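PDB 6VJ5: ESX-5 secretion-associated protein EspG5 from Mycobacterium marinum, which acts as a specific cytoplasmic chaperone for its cognate PE/PPE proteins, keeps their dimers from aggregating and is required for secretion of LipY and PE31/PPE18. Local coordinates for residues A72-V77 with I137-V142; R76-P81 with H126-V131; L89-L94 with N114-V119; L212-S217 with D246-R251; E222-A227 with A239-L244. All blocks are in the same frame, centred on the assembly; numbering follows the deposited sequence.

Interaction 1 (A72-V77 with I137-V142)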
# COMPACT_ATOMS: atom_id res chain seq x y z
N ALA C 72 -13.17 -1.11 -21.34
CA ALA C 72 -12.80 0.06 -20.55
C ALA C 72 -14.03 0.88 -20.16
O ALA C 72 -14.04 1.53 -19.11
CB ALA C 72 -11.80 0.92 -21.31
N ALA C 73 -15.06 0.87 -21.00
CA ALA C 73 -16.30 1.54 -20.64
C ALA C 73 -16.97 0.86 -19.45
O ALA C 73 -17.49 1.53 -18.56
CB ALA C 73 -17.25 1.58 -21.84
N ARG C 74 -16.94 -0.48 -19.42
CA ARG C 74 -17.54 -1.20 -18.30
C ARG C 74 -16.78 -0.94 -17.01
O ARG C 74 -17.39 -0.77 -15.95
CB ARG C 74 -17.60 -2.69 -18.61
CG ARG C 74 -18.18 -3.02 -19.98
CD ARG C 74 -18.57 -4.48 -20.10
NE ARG C 74 -19.29 -4.73 -21.35
CZ ARG C 74 -18.70 -5.07 -22.50
NH1 ARG C 74 -17.38 -5.20 -22.56
NH2 ARG C 74 -19.43 -5.27 -23.59
N MET C 75 -15.44 -0.92 -17.08
CA MET C 75 -14.65 -0.66 -15.88
C MET C 75 -14.93 0.72 -15.31
O MET C 75 -14.84 0.92 -14.09
CB MET C 75 -13.16 -0.78 -16.21
CG MET C 75 -12.78 -2.11 -16.82
SD MET C 75 -13.02 -3.45 -15.65
CE MET C 75 -11.60 -3.22 -14.58
N ARG C 76 -15.25 1.69 -16.16
CA ARG C 76 -15.54 3.03 -15.68
C ARG C 76 -16.85 3.08 -14.92
O ARG C 76 -17.03 3.94 -14.04
CB ARG C 76 -15.56 4.01 -16.85
CG ARG C 76 -14.23 4.12 -17.57
CD ARG C 76 -13.43 5.30 -17.07
NE ARG C 76 -12.01 5.20 -17.41
CZ ARG C 76 -11.53 5.30 -18.64
NH1 ARG C 76 -12.34 5.49 -19.67
NH2 ARG C 76 -10.22 5.20 -18.85
N VAL C 77 -17.79 2.18 -15.23
CA VAL C 77 -19.01 2.09 -14.45
C VAL C 77 -18.69 1.60 -13.04
O VAL C 77 -19.08 2.21 -12.04
CB VAL C 77 -20.03 1.18 -15.15
CG1 VAL C 77 -21.40 1.30 -14.49
CG2 VAL C 77 -20.13 1.53 -16.63
N ILE C 137 -12.69 -12.95 -11.91
CA ILE C 137 -13.73 -11.94 -11.99
C ILE C 137 -14.20 -11.89 -13.44
O ILE C 137 -13.38 -11.94 -14.37
CB ILE C 137 -13.22 -10.57 -11.52
CG1 ILE C 137 -12.81 -10.63 -10.04
CG2 ILE C 137 -14.29 -9.51 -11.72
CD1 ILE C 137 -11.81 -9.56 -9.61
N THR C 138 -15.51 -11.80 -13.63
CA THR C 138 -16.14 -11.74 -14.94
C THR C 138 -16.89 -10.43 -15.04
O THR C 138 -17.75 -10.14 -14.19
CB THR C 138 -17.09 -12.92 -15.16
OG1 THR C 138 -16.34 -14.13 -15.33
CG2 THR C 138 -17.97 -12.69 -16.38
N VAL C 139 -16.58 -9.63 -16.06
CA VAL C 139 -17.20 -8.33 -16.27
C VAL C 139 -18.01 -8.39 -17.56
O VAL C 139 -17.58 -8.99 -18.55
CB VAL C 139 -16.14 -7.21 -16.34
CG1 VAL C 139 -16.81 -5.85 -16.51
CG2 VAL C 139 -15.27 -7.22 -15.09
N ASP C 140 -19.18 -7.75 -17.54
CA ASP C 140 -20.08 -7.79 -18.68
C ASP C 140 -21.22 -6.81 -18.42
O ASP C 140 -21.42 -6.36 -17.29
CB ASP C 140 -20.63 -9.20 -18.92
CG ASP C 140 -21.39 -9.32 -20.23
OD1 ASP C 140 -22.00 -8.33 -20.67
OD2 ASP C 140 -21.39 -10.42 -20.83
N ASP C 141 -21.96 -6.49 -19.48
CA ASP C 141 -23.17 -5.70 -19.37
C ASP C 141 -24.30 -6.57 -18.82
O ASP C 141 -24.32 -7.79 -19.01
CB ASP C 141 -23.57 -5.12 -20.72
CG ASP C 141 -22.65 -3.99 -21.17
OD1 ASP C 141 -22.59 -2.95 -20.48
OD2 ASP C 141 -21.99 -4.15 -22.21
N VAL C 142 -25.23 -5.93 -18.12
CA VAL C 142 -26.33 -6.62 -17.47
C VAL C 142 -27.61 -5.84 -17.71
O VAL C 142 -27.64 -4.61 -17.58
CB VAL C 142 -26.06 -6.80 -15.96
CG1 VAL C 142 -26.06 -5.45 -15.26
CG2 VAL C 142 -27.11 -7.71 -15.34
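Arg-74 reaches from helix 69-79 across strand 136-141 to Asp-141. Its CB lies 3.9 Å from CG1 of Val-139. The first torsion sets CG anti to the carbonyl carbon (chi1 -49°), and the chain then runs extended from CG to NE. CD passes over the strand backbone, 3.9 Å from CA of Asp-140. At the tip the guanidinium group presents its NE side. NE donates to OD2 of Asp-141 at 2.9 Å. NH2 donates to the same OD2 at 3.1 Å. Both nitrogens thus grip one oxygen of the salt bridge, which lies near the guanidinium plane. They come from the same face of the carboxylate, whose plane is turned 64° from the guanidinium. The other oxygen, OD1, is bonded to NE2 of His-126, so the carboxylate is fixed from two directions. One residue on, SD of Met-75 sits 4.4 Å from CG2 of Val-139, beside Phe-17 of helix 14-23. The helix crosses the strand at 100° in the short segments. This is a helix packed across an antiparallel sheet, as in alpha+beta folds, with a buried arginine spanning the strand next to the sheet edge.

Interaction 2 (R76-P81 with H126-V131)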
# COMPACT_ATOMS: atom_id res chain seq x y z
N ARG C 76 -15.25 1.69 -16.16
CA ARG C 76 -15.54 3.03 -15.68
C ARG C 76 -16.85 3.08 -14.92
O ARG C 76 -17.03 3.94 -14.04
CB ARG C 76 -15.56 4.01 -16.85
CG ARG C 76 -14.23 4.12 -17.57
CD ARG C 76 -13.43 5.30 -17.07
NE ARG C 76 -12.01 5.20 -17.41
CZ ARG C 76 -11.53 5.30 -18.64
NH1 ARG C 76 -12.34 5.49 -19.67
NH2 ARG C 76 -10.22 5.20 -18.85
N VAL C 77 -17.79 2.18 -15.23
CA VAL C 77 -19.01 2.09 -14.45
C VAL C 77 -18.69 1.60 -13.04
O VAL C 77 -19.08 2.21 -12.04
CB VAL C 77 -20.03 1.18 -15.15
CG1 VAL C 77 -21.40 1.30 -14.49
CG2 VAL C 77 -20.13 1.53 -16.63
N LEU C 78 -17.95 0.49 -12.95
CA LEU C 78 -17.52 -0.02 -11.65
C LEU C 78 -16.72 1.04 -10.90
O LEU C 78 -16.81 1.15 -9.67
CB LEU C 78 -16.68 -1.29 -11.84
CG LEU C 78 -17.27 -2.40 -12.70
CD1 LEU C 78 -16.21 -3.43 -13.09
CD2 LEU C 78 -18.43 -3.09 -11.99
N ALA C 79 -15.93 1.84 -11.62
CA ALA C 79 -15.01 2.77 -10.99
C ALA C 79 -15.73 3.96 -10.35
O ALA C 79 -15.26 4.49 -9.34
CB ALA C 79 -13.99 3.28 -12.01
N ALA C 80 -16.85 4.40 -10.92
CA ALA C 80 -17.58 5.57 -10.41
C ALA C 80 -19.07 5.39 -10.67
O ALA C 80 -19.68 6.14 -11.44
CB ALA C 80 -17.06 6.85 -11.05
N PRO C 81 -19.69 4.41 -10.02
CA PRO C 81 -21.12 4.20 -10.23
C PRO C 81 -21.96 5.17 -9.42
O PRO C 81 -21.54 5.67 -8.37
CB PRO C 81 -21.33 2.76 -9.75
CG PRO C 81 -20.32 2.61 -8.65
CD PRO C 81 -19.11 3.44 -9.07
N HIS C 126 -26.09 2.81 -18.01
CA HIS C 126 -25.19 1.71 -18.33
C HIS C 126 -25.09 0.80 -17.11
O HIS C 126 -24.56 1.20 -16.07
CB HIS C 126 -23.82 2.26 -18.73
CG HIS C 126 -22.94 1.27 -19.41
ND1 HIS C 126 -21.70 1.59 -19.90
CD2 HIS C 126 -23.13 -0.05 -19.67
CE1 HIS C 126 -21.15 0.51 -20.44
NE2 HIS C 126 -22.00 -0.49 -20.31
N TRP C 127 -25.63 -0.42 -17.23
CA TRP C 127 -25.60 -1.41 -16.16
C TRP C 127 -24.54 -2.45 -16.47
O TRP C 127 -24.57 -3.08 -17.53
CB TRP C 127 -26.96 -2.09 -15.99
CG TRP C 127 -27.92 -1.36 -15.10
CD1 TRP C 127 -28.89 -0.47 -15.48
CD2 TRP C 127 -28.00 -1.45 -13.67
NE1 TRP C 127 -29.56 -0.01 -14.38
CE2 TRP C 127 -29.04 -0.59 -13.25
CE3 TRP C 127 -27.29 -2.17 -12.70
CZ2 TRP C 127 -29.39 -0.44 -11.91
CZ3 TRP C 127 -27.65 -2.02 -11.37
CH2 TRP C 127 -28.68 -1.16 -10.99
N VAL C 128 -23.60 -2.63 -15.54
CA VAL C 128 -22.48 -3.55 -15.71
C VAL C 128 -22.48 -4.56 -14.58
O VAL C 128 -22.90 -4.27 -13.46
CB VAL C 128 -21.14 -2.78 -15.77
CG1 VAL C 128 -19.96 -3.73 -15.73
CG2 VAL C 128 -21.09 -1.90 -17.02
N SER C 129 -22.01 -5.77 -14.88
CA SER C 129 -21.97 -6.87 -13.93
C SER C 129 -20.53 -7.25 -13.64
O SER C 129 -19.73 -7.41 -14.57
CB SER C 129 -22.73 -8.10 -14.47
OG SER C 129 -21.85 -8.98 -15.16
N ALA C 130 -20.20 -7.40 -12.36
CA ALA C 130 -18.90 -7.92 -11.93
C ALA C 130 -19.16 -9.06 -10.96
O ALA C 130 -19.79 -8.85 -9.91
CB ALA C 130 -18.05 -6.82 -11.28
N VAL C 131 -18.70 -10.26 -11.31
CA VAL C 131 -18.97 -11.47 -10.54
C VAL C 131 -17.64 -12.14 -10.25
O VAL C 131 -16.89 -12.47 -11.18
CB VAL C 131 -19.90 -12.44 -11.28
CG1 VAL C 131 -20.05 -13.75 -10.51
CG2 VAL C 131 -21.26 -11.78 -11.52
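Val-77 and Leu-78, near the end of helix 69-79, rest on the alternate residues His-126, Val-128 and Ala-130 of strand 126-133. Most of the contact is apolar. CG2 of Val-77 meets CG2 of Val-128 at 3.6 Å, and CB of Val-77 lies close to the same methyl. Leu-78 covers the next part of the strand with a single branch. Its CD2 is 3.8 Å from CB of Ala-130 and 4.1 Å from CG1 of Val-128. The two methyls of Val-128 are therefore divided between the two helix residues: CG2 to Val-77, CG1 to Leu-78. The side chains of Leu-78 and Val-128 meet at about a right angle.

The second kind of contact is CH-pi. CG2 of Val-77 sits over a face of the His-126 imidazole, 4.0 Å from the ring centroid and 28° off the normal. Its nearest ring atom is ND1, at 3.6 Å. CG of the histidine is anti to the backbone N (chi1 -165°), which carries the ring toward the helix. CG1, the other branch of Val-77, approaches the backbone O of His-126 at 3.5 Å.

No hydrogen bond joins the two segments. The ring's NE2 is turned to Asp-141 of the neighbouring strand. That bond limits rotation of the ring while Val-77 covers it. The chemistry implies a helix held to the sheet here by shape and burial, with one histidine shared between the apolar layer and a polar network.

Interaction 3 (L89-L94 with N114-V119)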
# COMPACT_ATOMS: atom_id res chain seq x y z
N LEU C 89 -23.48 -14.75 -2.28
CA LEU C 89 -24.12 -16.05 -2.28
C LEU C 89 -23.15 -17.10 -1.78
O LEU C 89 -21.94 -17.03 -2.05
CB LEU C 89 -24.61 -16.43 -3.67
CG LEU C 89 -25.48 -15.37 -4.35
CD1 LEU C 89 -24.60 -14.48 -5.22
CD2 LEU C 89 -26.60 -15.99 -5.14
N SER C 90 -23.68 -18.09 -1.07
CA SER C 90 -22.85 -19.16 -0.54
C SER C 90 -23.52 -20.50 -0.74
O SER C 90 -24.75 -20.62 -0.75
CB SER C 90 -22.56 -18.95 0.96
OG SER C 90 -23.77 -18.83 1.70
N ARG C 91 -22.69 -21.51 -0.95
CA ARG C 91 -23.06 -22.91 -0.74
C ARG C 91 -22.73 -23.25 0.70
O ARG C 91 -21.56 -23.19 1.11
CB ARG C 91 -22.30 -23.81 -1.72
CG ARG C 91 -22.09 -25.24 -1.24
CD ARG C 91 -21.58 -26.13 -2.38
NE ARG C 91 -22.56 -26.23 -3.46
CZ ARG C 91 -22.46 -25.61 -4.64
NH1 ARG C 91 -21.40 -24.86 -4.91
NH2 ARG C 91 -23.41 -25.76 -5.54
N GLY C 92 -23.75 -23.57 1.49
CA GLY C 92 -23.57 -23.73 2.91
C GLY C 92 -23.74 -22.41 3.64
O GLY C 92 -24.40 -21.49 3.16
N LYS C 93 -23.13 -22.32 4.82
CA LYS C 93 -23.24 -21.10 5.60
C LYS C 93 -22.45 -19.97 4.94
O LYS C 93 -21.33 -20.17 4.47
CB LYS C 93 -22.74 -21.32 7.03
CG LYS C 93 -22.87 -20.08 7.90
CD LYS C 93 -22.49 -20.35 9.35
CE LYS C 93 -22.46 -19.05 10.15
NZ LYS C 93 -23.76 -18.32 10.13
N LEU C 94 -23.06 -18.79 4.88
CA LEU C 94 -22.42 -17.62 4.30
C LEU C 94 -21.44 -17.05 5.32
O LEU C 94 -21.83 -16.68 6.43
CB LEU C 94 -23.47 -16.59 3.91
CG LEU C 94 -22.95 -15.27 3.33
CD1 LEU C 94 -22.05 -15.53 2.13
CD2 LEU C 94 -24.12 -14.38 2.94
N ASN C 114 -16.52 -21.38 -0.81
CA ASN C 114 -17.96 -21.59 -0.91
C ASN C 114 -18.72 -20.32 -1.26
O ASN C 114 -19.95 -20.32 -1.22
CB ASN C 114 -18.51 -22.15 0.40
CG ASN C 114 -18.59 -21.09 1.49
OD1 ASN C 114 -17.66 -20.31 1.67
ND2 ASN C 114 -19.70 -21.06 2.21
N GLU C 115 -18.02 -19.24 -1.60
CA GLU C 115 -18.62 -17.92 -1.75
C GLU C 115 -18.51 -17.45 -3.20
O GLU C 115 -17.50 -17.69 -3.86
CB GLU C 115 -17.97 -16.91 -0.80
CG GLU C 115 -18.94 -15.89 -0.23
CD GLU C 115 -18.30 -14.97 0.80
OE1 GLU C 115 -18.12 -13.78 0.50
OE2 GLU C 115 -17.99 -15.44 1.92
N PHE C 116 -19.56 -16.79 -3.66
CA PHE C 116 -19.67 -16.22 -5.00
C PHE C 116 -20.16 -14.79 -4.80
O PHE C 116 -21.11 -14.55 -4.06
CB PHE C 116 -20.62 -17.04 -5.87
CG PHE C 116 -20.46 -18.53 -5.70
CD1 PHE C 116 -21.14 -19.21 -4.71
CD2 PHE C 116 -19.62 -19.26 -6.54
CE1 PHE C 116 -21.00 -20.59 -4.55
CE2 PHE C 116 -19.47 -20.64 -6.39
CZ PHE C 116 -20.16 -21.30 -5.39
N ARG C 117 -19.49 -13.82 -5.44
CA ARG C 117 -19.74 -12.41 -5.18
C ARG C 117 -20.16 -11.71 -6.45
O ARG C 117 -19.43 -11.71 -7.45
CB ARG C 117 -18.50 -11.74 -4.59
CG ARG C 117 -18.43 -11.80 -3.06
CD ARG C 117 -17.01 -12.04 -2.54
NE ARG C 117 -17.00 -12.09 -1.08
CZ ARG C 117 -16.73 -11.06 -0.29
NH1 ARG C 117 -16.43 -9.87 -0.80
NH2 ARG C 117 -16.76 -11.22 1.03
N VAL C 118 -21.34 -11.09 -6.42
CA VAL C 118 -21.96 -10.45 -7.57
C VAL C 118 -22.17 -8.97 -7.26
O VAL C 118 -22.89 -8.62 -6.31
CB VAL C 118 -23.30 -11.10 -7.94
CG1 VAL C 118 -24.00 -10.29 -9.02
CG2 VAL C 118 -23.11 -12.54 -8.37
N VAL C 119 -21.58 -8.10 -8.08
CA VAL C 119 -21.78 -6.66 -7.99
C VAL C 119 -22.44 -6.18 -9.28
O VAL C 119 -21.97 -6.50 -10.38
CB VAL C 119 -20.46 -5.92 -7.74
CG1 VAL C 119 -20.69 -4.42 -7.67
CG2 VAL C 119 -19.81 -6.41 -6.46
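Leu-89 and Phe-116 form an antiparallel hydrogen-bonded pair, Ser-90 and Glu-115 the non-hydrogen-bonded pair beside it, and the short strand segments run at 164°. Leu-89 N donates to Phe-116 O at 3.0 Å, and Phe-116 N returns a bond to Leu-89 O. Arg-91 N continues the pattern to Asn-114 O.

Past the strand end, the side chain of Asn-114 takes over. Its CG stands between the backbone N and the carbonyl carbon (chi1 75°), which turns the amide toward the bend at Gly-92. ND2 donates to Arg-91 O at 3.0 Å and to Lys-93 O at 2.9 Å. Both acceptors lie in the amide plane, so the two bonds fix the rotation of the amide. OG of Ser-90 bonds to Gly-92 O within the same bend. These are neighbouring strands 83-91 and 115-123 in the middle of the large antiparallel sheet, and Asn-114 fastens the turn that leaves it.

On the face with Leu-89 and Phe-116, CD1 of Leu-89 packs against CG2 of Val-118 at 4.0 Å. NH1 of Arg-91 comes to the edge of the Phe-116 ring, 3.8 Å from CZ, with the guanidinium and ring planes perpendicular. Ile-161 touches both Leu-89 and Phe-116. On the face with Ser-90 and Glu-115, CD1 of Leu-94 lies 3.9 Å from CG of Glu-115. The carboxylate of Glu-115 is bound through OE1 by NE of Arg-117, at 2.6 Å in a salt bridge, and its OE2 accepts from Gly-97 N.

Interaction 4 (L212-S217 with D246-R251)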
# COMPACT_ATOMS: atom_id res chain seq x y z
N LEU C 212 -37.08 -21.32 10.73
CA LEU C 212 -36.00 -20.37 11.00
C LEU C 212 -34.83 -21.07 11.67
O LEU C 212 -33.68 -20.92 11.25
CB LEU C 212 -36.53 -19.24 11.86
CG LEU C 212 -35.76 -17.92 11.90
CD1 LEU C 212 -35.55 -17.35 10.52
CD2 LEU C 212 -36.54 -16.95 12.78
N GLY C 213 -35.11 -21.85 12.71
CA GLY C 213 -34.03 -22.56 13.39
C GLY C 213 -33.23 -23.43 12.44
O GLY C 213 -32.01 -23.56 12.58
N GLN C 214 -33.90 -24.04 11.46
CA GLN C 214 -33.20 -24.88 10.50
C GLN C 214 -32.34 -24.06 9.56
O GLN C 214 -31.20 -24.42 9.27
CB GLN C 214 -34.22 -25.71 9.72
CG GLN C 214 -34.79 -26.87 10.52
CD GLN C 214 -36.21 -27.24 10.12
OE1 GLN C 214 -36.69 -26.85 9.05
NE2 GLN C 214 -36.89 -28.00 10.97
N ALA C 215 -32.87 -22.93 9.08
CA ALA C 215 -32.11 -22.09 8.15
C ALA C 215 -30.92 -21.45 8.84
O ALA C 215 -29.85 -21.32 8.24
CB ALA C 215 -33.03 -21.03 7.55
N LEU C 216 -31.08 -21.03 10.09
CA LEU C 216 -29.98 -20.39 10.81
C LEU C 216 -28.96 -21.41 11.31
O LEU C 216 -27.78 -21.09 11.43
CB LEU C 216 -30.52 -19.60 12.00
CG LEU C 216 -31.55 -18.50 11.74
CD1 LEU C 216 -31.97 -17.85 13.05
CD2 LEU C 216 -30.98 -17.47 10.77
N SER C 217 -29.41 -22.63 11.62
CA SER C 217 -28.57 -23.63 12.26
C SER C 217 -27.76 -24.44 11.25
O SER C 217 -26.62 -24.81 11.54
CB SER C 217 -29.45 -24.57 13.09
OG SER C 217 -28.69 -25.59 13.72
N ASP C 246 -31.58 -21.09 2.97
CA ASP C 246 -32.16 -22.38 2.58
C ASP C 246 -31.98 -23.39 3.70
O ASP C 246 -30.90 -23.96 3.87
CB ASP C 246 -31.50 -22.90 1.31
CG ASP C 246 -31.95 -22.18 0.08
OD1 ASP C 246 -32.70 -21.19 0.22
OD2 ASP C 246 -31.57 -22.60 -1.04
N GLY C 247 -33.06 -23.66 4.44
CA GLY C 247 -33.07 -24.67 5.48
C GLY C 247 -33.91 -25.88 5.09
O GLY C 247 -34.59 -25.90 4.07
N SER C 248 -33.82 -26.91 5.94
CA SER C 248 -34.61 -28.12 5.74
C SER C 248 -36.06 -27.79 5.43
O SER C 248 -36.69 -28.42 4.57
CB SER C 248 -34.55 -29.01 6.97
OG SER C 248 -33.22 -29.38 7.28
N GLY C 249 -36.62 -26.81 6.14
CA GLY C 249 -38.00 -26.42 5.98
C GLY C 249 -38.28 -25.45 4.87
O GLY C 249 -39.38 -24.89 4.81
N GLY C 250 -37.32 -25.21 3.98
CA GLY C 250 -37.53 -24.33 2.84
C GLY C 250 -36.71 -23.06 2.95
O GLY C 250 -35.94 -22.84 3.89
N ARG C 251 -36.92 -22.20 1.95
CA ARG C 251 -36.16 -20.97 1.79
C ARG C 251 -36.90 -19.81 2.44
O ARG C 251 -38.08 -19.57 2.14
CB ARG C 251 -35.92 -20.68 0.31
CG ARG C 251 -35.13 -19.41 0.05
CD ARG C 251 -34.82 -19.29 -1.43
NE ARG C 251 -33.92 -20.35 -1.88
CZ ARG C 251 -33.86 -20.80 -3.13
NH1 ARG C 251 -34.65 -20.27 -4.06
NH2 ARG C 251 -33.01 -21.77 -3.45
O HOH W 1 -31.83 -27.01 7.54
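This is a close, mostly backbone contact at the protein surface, where the end of helix 206-217 lies against the turn between strands 234-247 and 250-256. Ala-215 and Gly-247 bring their CA atoms within 3.8 Å. Gly-247 has no side chain, and a CB there would run into the helix backbone at Ala-215 N. CB of Ala-215 lies 4.1 Å from Gly-247 N. Gln-214 leans over the turn itself. Its chain is extended beyond CG, which carries OE1 to 3.7 Å from CB of Ser-248 and 2.9 Å from Gly-249 N. A water joins the two sides. It accepts from Ser-248 N at 2.6 Å, lies 2.8 Å from Ser-248 OG, and makes a weak bond to Gln-214 O. Behind the turn, Arg-251 grips Asp-246 side-on, NE to OD1 and NH2 to OD2, with both oxygens approached on their syn sides. This pair ties the two strand ends. Glu-159 forms a salt bridge with NH1 of Arg-251, and OD2 of Asp-246 accepts from ND1 of His-162. Gly-247 to Gly-250 form a type I beta turn closed by paired backbone bonds, a tight beta hairpin in which Gly-247 and Gly-249 face the helix without side chains.

Interaction 5 (E222-A227 with A239-L244)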
# COMPACT_ATOMS: atom_id res chain seq x y z
N GLU C 222 -27.09 -19.51 1.24
CA GLU C 222 -27.61 -18.22 1.66
C GLU C 222 -27.27 -17.16 0.63
O GLU C 222 -26.33 -17.30 -0.15
CB GLU C 222 -27.06 -17.77 3.02
CG GLU C 222 -26.79 -18.85 4.04
CD GLU C 222 -26.48 -18.27 5.42
OE1 GLU C 222 -27.33 -17.52 5.95
OE2 GLU C 222 -25.39 -18.55 5.96
N VAL C 223 -28.02 -16.07 0.67
CA VAL C 223 -27.73 -14.88 -0.13
C VAL C 223 -27.98 -13.65 0.72
O VAL C 223 -28.97 -13.58 1.46
CB VAL C 223 -28.59 -14.83 -1.41
CG1 VAL C 223 -28.23 -13.60 -2.24
CG2 VAL C 223 -28.39 -16.09 -2.21
N ALA C 224 -27.07 -12.68 0.63
CA ALA C 224 -27.25 -11.36 1.23
C ALA C 224 -27.25 -10.35 0.10
O ALA C 224 -26.38 -10.39 -0.78
CB ALA C 224 -26.14 -11.05 2.23
N VAL C 225 -28.22 -9.44 0.10
CA VAL C 225 -28.40 -8.47 -0.97
C VAL C 225 -28.57 -7.09 -0.36
O VAL C 225 -29.40 -6.90 0.53
CB VAL C 225 -29.61 -8.82 -1.86
CG1 VAL C 225 -29.70 -7.85 -3.03
CG2 VAL C 225 -29.53 -10.26 -2.34
N TYR C 226 -27.78 -6.14 -0.84
CA TYR C 226 -27.84 -4.76 -0.36
C TYR C 226 -27.31 -3.84 -1.46
O TYR C 226 -26.81 -4.30 -2.49
CB TYR C 226 -27.05 -4.59 0.94
CG TYR C 226 -25.61 -5.01 0.82
CD1 TYR C 226 -25.25 -6.35 0.89
CD2 TYR C 226 -24.60 -4.07 0.65
CE1 TYR C 226 -23.93 -6.74 0.78
CE2 TYR C 226 -23.28 -4.45 0.55
CZ TYR C 226 -22.95 -5.79 0.61
OH TYR C 226 -21.64 -6.18 0.50
N ALA C 227 -27.44 -2.54 -1.22
CA ALA C 227 -27.12 -1.56 -2.25
C ALA C 227 -26.38 -0.37 -1.64
O ALA C 227 -26.42 -0.13 -0.43
CB ALA C 227 -28.38 -1.07 -2.97
N ALA C 239 -30.29 1.08 4.21
CA ALA C 239 -30.51 0.83 5.63
C ALA C 239 -30.93 -0.61 5.88
O ALA C 239 -30.77 -1.11 7.00
CB ALA C 239 -31.56 1.79 6.19
N SER C 240 -31.43 -1.30 4.86
CA SER C 240 -31.95 -2.65 4.98
C SER C 240 -31.15 -3.60 4.10
O SER C 240 -30.64 -3.22 3.05
CB SER C 240 -33.43 -2.70 4.56
OG SER C 240 -33.86 -4.03 4.37
N VAL C 241 -31.05 -4.85 4.56
CA VAL C 241 -30.42 -5.92 3.80
C VAL C 241 -31.44 -7.04 3.63
O VAL C 241 -32.20 -7.34 4.55
CB VAL C 241 -29.15 -6.45 4.50
CG1 VAL C 241 -28.48 -7.53 3.65
CG2 VAL C 241 -28.18 -5.31 4.79
N LEU C 242 -31.44 -7.65 2.45
CA LEU C 242 -32.26 -8.83 2.18
C LEU C 242 -31.39 -10.07 2.36
O LEU C 242 -30.40 -10.24 1.64
CB LEU C 242 -32.85 -8.81 0.77
CG LEU C 242 -33.54 -10.11 0.34
CD1 LEU C 242 -34.75 -10.41 1.21
CD2 LEU C 242 -33.93 -10.04 -1.13
N SER C 243 -31.77 -10.94 3.29
CA SER C 243 -31.10 -12.21 3.50
C SER C 243 -32.05 -13.35 3.13
O SER C 243 -33.15 -13.45 3.68
CB SER C 243 -30.64 -12.35 4.95
OG SER C 243 -30.07 -13.63 5.17
N LEU C 244 -31.61 -14.20 2.20
CA LEU C 244 -32.30 -15.44 1.87
C LEU C 244 -31.49 -16.60 2.42
O LEU C 244 -30.26 -16.62 2.32
CB LEU C 244 -32.46 -15.61 0.37
CG LEU C 244 -33.08 -14.44 -0.40
CD1 LEU C 244 -33.31 -14.88 -1.85
CD2 LEU C 244 -34.37 -13.98 0.23
O HOH W 2 -27.82 -14.22 4.34
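Val-223 and Leu-244, with Val-225 and Leu-242 beside them, form the apolar centre of a beta hairpin made by strands 221-231 and 234-247. The four side chains lie on one face of the sheet. CB of Val-225 is 4.2 Å from CB of Leu-242, and CB of Val-223 is 4.3 Å from CB of Leu-244. Val-154 and Leu-158 of helix 147-159 cover this face. Both pairs are antiparallel and hydrogen-bonded. Val-223 N donates to Leu-244 O and Leu-244 N to Val-223 O, both at 2.8 Å. Val-225 and Leu-242 exchange an equivalent pair of bonds.

The other face carries Ala-224 and Ser-243, a non-hydrogen-bonded pair. Next to it Val-241 touches the first strand with both branches. CG1 lies 3.3 Å from Val-225 O, and CG2 is 4.1 Å from CB of Tyr-226. The tyrosine CG stands between its backbone N and carbonyl carbon (chi1 56°), and its ring leads off to a hydrogen bond from OH to Glu-32. Another protein chain packs on this side, touching Ala-224, Tyr-226, Val-241 and Ser-243, and one of its polar side chains bonds to Val-241 O.

At the polar edge, CB of Glu-222 is 3.5 Å from Leu-244 O. The Glu-222 carboxylate turns elsewhere, OE1 to a salt bridge with Lys-245 and OE2 to the backbone N of Leu-94. A water sits 2.5 Å from Ser-243 OG and gives a weak bond to Val-223 O.

Overall arrangement
From the N terminus, helix 69-79 opens interactions 1 and 2 together. Interaction 3 begins next, at the end of strand 83-91, and closes first, on strand 115-123. Interaction 2 then closes on strand 126-133, and interaction 1 on strand 136-141, so interaction 3 lies within both, and interactions 1 and 2 share their start. Interactions 1 and 2 meet through His-126 and Asp-141. Later in the chain, interaction 4 opens on helix 206-217 and encloses the hairpin of interaction 5. The two groups meet between strands 83-91 and 221-231, where interactions 3 and 5 touch. Interactions 1 and 4 lie about 35 Å apart between centres, on opposite sides of the chain's centre.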